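Local atomic coordinates of putative GGDEF domain membrane protein (Pseudomonas fluorescens, PDB entry 5EUH), a protein that probably catalyses the synthesis of the second messenger cyclic di-GMP from two GTP molecules through its GGDEF domain, the part present here. Residues Lys31-Phe43 and Leu141-Lys153. Numbering follows the deposited sequence.
Sequences KPLSLLMIDADHF and LLFAADKALYQAK. With SO4 (sulfate ion), chain G.
With CG anti to its carbonyl carbon (chi1 -61°) and the chain folded about CB-CG (chi2 -78°), Lys153 reaches from the helix to the Asp39-Asp41 part of segment 31-43, where its ammonium group meets Asp41, Ala40 and Asp39. NZ lies 2.6 Å from Asp41 OD1, on the anti lone pair of that oxygen, in a salt bridge. The bond from NZ to Ala40 O (2.8 Å) comes from above the carbonyl plane, and Asp39 OD1 completes the salt-bridge network, with a weak hydrogen bond from NZ (3.3 Å). Ser124 and Asn158 also bind the Asp41 carboxylate and would fix its rotation. A sulfate ion, probably a component of the crystallisation solution, accepts weak bonds from the same NZ. In the GGDEF fold, helix 138-154 packs on one face of the central sheet; the axis of its 141-153 segment lies 38° from that of strand 33-40. Met37, also bent at chi2, lays CG against Ala145 CB (3.6 Å) and CB against Leu149 CD2 (3.7 Å), while its CE approaches Leu142 CD2. Nearer the start of the strand, Leu35 divides its branches: CD1 meets Leu141 CD2 at 3.7 Å and CD2 meets Leu142 CD2. Leu19 of helix 12-29 touches both Leu35 and Leu142.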
loop_
_atom_site.group_PDB
_atom_site.type_symbol
_atom_site.label_atom_id
_atom_site.label_comp_id
_atom_site.label_asym_id
_atom_site.label_seq_id
_atom_site.Cartn_x
_atom_site.Cartn_y
_atom_site.Cartn_z
ATOM N N LYS A 31 12.569 -11.025 12.572
ATOM C CA LYS A 31 12.305 -9.599 12.444
ATOM C C LYS A 31 10.885 -9.367 11.938
ATOM O O LYS A 31 10.412 -10.104 11.068
ATOM C CB LYS A 31 13.294 -8.952 11.483
ATOM C CG LYS A 31 14.744 -9.278 11.775
ATOM C CD LYS A 31 15.464 -8.111 12.420
ATOM C CE LYS A 31 16.967 -8.328 12.376
ATOM N NZ LYS A 31 17.723 -7.205 12.997
ATOM N N PRO A 32 10.199 -8.350 12.456
ATOM C CA PRO A 32 8.805 -8.125 12.058
ATOM C C PRO A 32 8.679 -7.828 10.570
ATOM O O PRO A 32 9.494 -7.112 9.989
ATOM C CB PRO A 32 8.382 -6.922 12.908
ATOM C CG PRO A 32 9.662 -6.267 13.306
ATOM C CD PRO A 32 10.651 -7.373 13.459
ATOM N N LEU A 33 7.640 -8.392 9.960
ATOM C CA LEU A 33 7.349 -8.214 8.543
ATOM C C LEU A 33 5.957 -7.614 8.412
ATOM O O LEU A 33 4.968 -8.249 8.795
ATOM C CB LEU A 33 7.441 -9.547 7.797
ATOM C CG LEU A 33 7.033 -9.536 6.327
ATOM C CD1 LEU A 33 8.029 -8.745 5.499
ATOM C CD2 LEU A 33 6.901 -10.957 5.808
ATOM N N SER A 34 5.879 -6.400 7.872
ATOM C CA SER A 34 4.629 -5.666 7.759
ATOM C C SER A 34 4.183 -5.581 6.305
ATOM O O SER A 34 5.001 -5.574 5.382
ATOM C CB SER A 34 4.765 -4.254 8.333
ATOM O OG SER A 34 5.031 -4.295 9.722
ATOM N N LEU A 35 2.870 -5.513 6.116
ATOM C CA LEU A 35 2.261 -5.332 4.808
ATOM C C LEU A 35 1.394 -4.083 4.809
ATOM O O LEU A 35 0.819 -3.709 5.833
ATOM C CB LEU A 35 1.405 -6.538 4.417
ATOM C CG LEU A 35 2.011 -7.559 3.461
ATOM C CD1 LEU A 35 3.273 -8.162 4.046
ATOM C CD2 LEU A 35 0.986 -8.635 3.162
ATOM N N LEU A 36 1.302 -3.445 3.645
ATOM C CA LEU A 36 0.421 -2.306 3.437
ATOM C C LEU A 36 -0.432 -2.567 2.207
ATOM O O LEU A 36 0.093 -2.929 1.151
ATOM C CB LEU A 36 1.202 -1.002 3.250
ATOM C CG LEU A 36 2.109 -0.487 4.364
ATOM C CD1 LEU A 36 2.538 0.933 4.043
ATOM C CD2 LEU A 36 1.425 -0.549 5.710
ATOM N N MET A 37 -1.741 -2.387 2.346
ATOM C CA MET A 37 -2.671 -2.439 1.226
ATOM C C MET A 37 -3.261 -1.049 1.047
ATOM O O MET A 37 -3.926 -0.536 1.950
ATOM C CB MET A 37 -3.769 -3.472 1.461
ATOM C CG MET A 37 -3.267 -4.894 1.547
ATOM S SD MET A 37 -2.666 -5.520 -0.029
ATOM C CE MET A 37 -2.235 -7.190 0.449
ATOM N N ILE A 38 -3.012 -0.446 -0.108
ATOM C CA ILE A 38 -3.338 0.952 -0.356
ATOM C C ILE A 38 -4.269 1.008 -1.557
ATOM O O ILE A 38 -3.840 0.791 -2.697
ATOM C CB ILE A 38 -2.079 1.795 -0.595
ATOM C CG1 ILE A 38 -1.096 1.608 0.561
ATOM C CG2 ILE A 38 -2.443 3.256 -0.763
ATOM C CD1 ILE A 38 0.249 2.229 0.326
ATOM N N ASP A 39 -5.538 1.303 -1.304
ATOM C CA ASP A 39 -6.548 1.410 -2.342
ATOM C C ASP A 39 -6.981 2.863 -2.479
ATOM O O ASP A 39 -7.078 3.586 -1.484
ATOM C CB ASP A 39 -7.755 0.528 -2.014
ATOM C CG ASP A 39 -8.573 0.176 -3.239
ATOM O OD1 ASP A 39 -9.193 1.086 -3.825
ATOM O OD2 ASP A 39 -8.606 -1.014 -3.613
ATOM N N ALA A 40 -7.225 3.289 -3.714
ATOM C CA ALA A 40 -7.711 4.637 -3.966
ATOM C C ALA A 40 -9.196 4.733 -3.641
ATOM O O ALA A 40 -9.967 3.810 -3.917
ATOM C CB ALA A 40 -7.462 5.035 -5.420
ATOM N N ASP A 41 -9.593 5.859 -3.054
ATOM C CA ASP A 41 -10.964 6.064 -2.608
ATOM C C ASP A 41 -11.797 6.736 -3.689
ATOM O O ASP A 41 -11.351 7.695 -4.326
ATOM C CB ASP A 41 -10.995 6.919 -1.342
ATOM C CG ASP A 41 -10.433 6.200 -0.139
ATOM O OD1 ASP A 41 -10.368 4.954 -0.162
ATOM O OD2 ASP A 41 -10.069 6.882 0.839
ATOM N N HIS A 42 -13.021 6.234 -3.875
ATOM C CA HIS A 42 -13.991 6.799 -4.814
ATOM C C HIS A 42 -13.371 6.990 -6.196
ATOM O O HIS A 42 -13.508 8.036 -6.834
ATOM C CB HIS A 42 -14.567 8.112 -4.279
ATOM C CG HIS A 42 -15.388 7.950 -3.037
ATOM N ND1 HIS A 42 -15.556 8.961 -2.118
ATOM C CD2 HIS A 42 -16.088 6.891 -2.566
ATOM C CE1 HIS A 42 -16.323 8.533 -1.131
ATOM N NE2 HIS A 42 -16.659 7.281 -1.378
ATOM N N PHE A 43 -12.678 5.949 -6.660
ATOM C CA PHE A 43 -11.932 6.064 -7.907
ATOM C C PHE A 43 -12.857 6.032 -9.116
ATOM O O PHE A 43 -12.605 6.720 -10.112
ATOM C CB PHE A 43 -10.887 4.953 -7.996
ATOM C CG PHE A 43 -9.816 5.214 -9.013
ATOM C CD1 PHE A 43 -8.844 6.168 -8.780
ATOM C CD2 PHE A 43 -9.779 4.507 -10.201
ATOM C CE1 PHE A 43 -7.856 6.415 -9.710
ATOM C CE2 PHE A 43 -8.789 4.747 -11.133
ATOM C CZ PHE A 43 -7.830 5.705 -10.887
ATOM N N LEU A 141 -1.370 -13.574 6.781
ATOM C CA LEU A 141 -0.799 -12.233 6.830
ATOM C C LEU A 141 -1.373 -11.353 5.726
ATOM O O LEU A 141 -1.730 -10.193 5.964
ATOM C CB LEU A 141 0.722 -12.311 6.715
ATOM C CG LEU A 141 1.479 -10.992 6.861
ATOM C CD1 LEU A 141 1.528 -10.568 8.317
ATOM C CD2 LEU A 141 2.872 -11.109 6.283
ATOM N N LEU A 142 -1.459 -11.887 4.507
ATOM C CA LEU A 142 -2.070 -11.141 3.413
ATOM C C LEU A 142 -3.558 -10.931 3.653
ATOM O O LEU A 142 -4.109 -9.884 3.294
ATOM C CB LEU A 142 -1.843 -11.873 2.093
ATOM C CG LEU A 142 -0.442 -11.790 1.488
ATOM C CD1 LEU A 142 -0.027 -13.135 0.922
ATOM C CD2 LEU A 142 -0.412 -10.725 0.408
ATOM N N PHE A 143 -4.222 -11.918 4.258
ATOM C CA PHE A 143 -5.653 -11.798 4.518
ATOM C C PHE A 143 -5.943 -10.684 5.513
ATOM O O PHE A 143 -6.913 -9.935 5.353
ATOM C CB PHE A 143 -6.202 -13.132 5.027
ATOM C CG PHE A 143 -7.700 -13.176 5.127
ATOM C CD1 PHE A 143 -8.346 -12.771 6.283
ATOM C CD2 PHE A 143 -8.462 -13.635 4.069
ATOM C CE1 PHE A 143 -9.721 -12.814 6.376
ATOM C CE2 PHE A 143 -9.838 -13.681 4.159
ATOM C CZ PHE A 143 -10.468 -13.270 5.314
ATOM N N ALA A 144 -5.112 -10.557 6.550
ATOM C CA ALA A 144 -5.355 -9.540 7.566
ATOM C C ALA A 144 -5.167 -8.131 7.020
ATOM O O ALA A 144 -5.761 -7.183 7.543
ATOM C CB ALA A 144 -4.438 -9.771 8.766
ATOM N N ALA A 145 -4.351 -7.970 5.979
ATOM C CA ALA A 145 -4.115 -6.637 5.437
ATOM C C ALA A 145 -5.245 -6.194 4.517
ATOM O O ALA A 145 -5.649 -5.028 4.549
ATOM C CB ALA A 145 -2.777 -6.594 4.702
ATOM N N ASP A 146 -5.769 -7.107 3.698
ATOM C CA ASP A 146 -6.922 -6.775 2.867
ATOM C C ASP A 146 -8.172 -6.577 3.712
ATOM O O ASP A 146 -9.007 -5.719 3.404
ATOM C CB ASP A 146 -7.156 -7.867 1.828
ATOM C CG ASP A 146 -6.239 -7.736 0.631
ATOM O OD1 ASP A 146 -5.715 -6.627 0.396
ATOM O OD2 ASP A 146 -6.057 -8.740 -0.090
ATOM N N LYS A 147 -8.324 -7.368 4.775
ATOM C CA LYS A 147 -9.467 -7.185 5.663
ATOM C C LYS A 147 -9.406 -5.834 6.362
ATOM O O LYS A 147 -10.417 -5.134 6.461
ATOM C CB LYS A 147 -9.533 -8.316 6.689
ATOM C CG LYS A 147 -10.701 -8.198 7.658
ATOM C CD LYS A 147 -10.745 -9.386 8.601
ATOM C CE LYS A 147 -11.865 -9.261 9.615
ATOM N NZ LYS A 147 -11.909 -10.451 10.503
ATOM N N ALA A 148 -8.226 -5.449 6.850
ATOM C CA ALA A 148 -8.076 -4.131 7.457
ATOM C C ALA A 148 -8.293 -3.028 6.432
ATOM O O ALA A 148 -8.797 -1.949 6.765
ATOM C CB ALA A 148 -6.697 -4.008 8.102
ATOM N N LEU A 149 -7.914 -3.277 5.176
ATOM C CA LEU A 149 -8.217 -2.324 4.114
ATOM C C LEU A 149 -9.716 -2.239 3.878
ATOM O O LEU A 149 -10.254 -1.157 3.617
ATOM C CB LEU A 149 -7.496 -2.723 2.829
ATOM C CG LEU A 149 -7.882 -1.967 1.556
ATOM C CD1 LEU A 149 -7.584 -0.487 1.701
ATOM C CD2 LEU A 149 -7.160 -2.552 0.355
ATOM N N TYR A 150 -10.405 -3.378 3.966
ATOM C CA TYR A 150 -11.861 -3.380 3.869
ATOM C C TYR A 150 -12.493 -2.610 5.022
ATOM O O TYR A 150 -13.433 -1.835 4.820
ATOM C CB TYR A 150 -12.371 -4.819 3.831
ATOM C CG TYR A 150 -13.860 -4.958 4.023
ATOM C CD1 TYR A 150 -14.741 -4.691 2.986
ATOM C CD2 TYR A 150 -14.385 -5.370 5.239
ATOM C CE1 TYR A 150 -16.102 -4.821 3.158
ATOM C CE2 TYR A 150 -15.746 -5.503 5.419
ATOM C CZ TYR A 150 -16.599 -5.228 4.376
ATOM O OH TYR A 150 -17.957 -5.359 4.552
ATOM N N GLN A 151 -11.987 -2.805 6.240
ATOM C CA GLN A 151 -12.503 -2.055 7.379
ATOM C C GLN A 151 -12.213 -0.565 7.257
ATOM O O GLN A 151 -12.928 0.252 7.846
ATOM C CB GLN A 151 -11.916 -2.606 8.671
ATOM C CG GLN A 151 -12.237 -4.065 8.892
ATOM C CD GLN A 151 -11.621 -4.601 10.155
ATOM O OE1 GLN A 151 -10.876 -3.904 10.844
ATOM N NE2 GLN A 151 -11.927 -5.849 10.472
ATOM N N ALA A 152 -11.176 -0.192 6.508
ATOM C CA ALA A 152 -10.913 1.223 6.279
ATOM C C ALA A 152 -11.934 1.818 5.320
ATOM O O ALA A 152 -12.367 2.962 5.495
ATOM C CB ALA A 152 -9.494 1.418 5.746
ATOM N N LYS A 153 -12.336 1.056 4.301
ATOM C CA LYS A 153 -13.374 1.524 3.391
ATOM C C LYS A 153 -14.735 1.583 4.072
ATOM O O LYS A 153 -15.559 2.443 3.740
ATOM C CB LYS A 153 -13.441 0.612 2.168
ATOM C CG LYS A 153 -12.160 0.554 1.358
ATOM C CD LYS A 153 -12.011 1.780 0.481
ATOM C CE LYS A 153 -10.942 1.562 -0.572
ATOM N NZ LYS A 153 -10.822 2.730 -1.483
HETATM S S SO4 G . -13.741 2.634 -3.614
HETATM O O1 SO4 G . -13.531 4.026 -3.240
HETATM O O2 SO4 G . -12.548 2.117 -4.272
HETATM O O3 SO4 G . -14.872 2.544 -4.529
HETATM O O4 SO4 G . -14.009 1.853 -2.415
#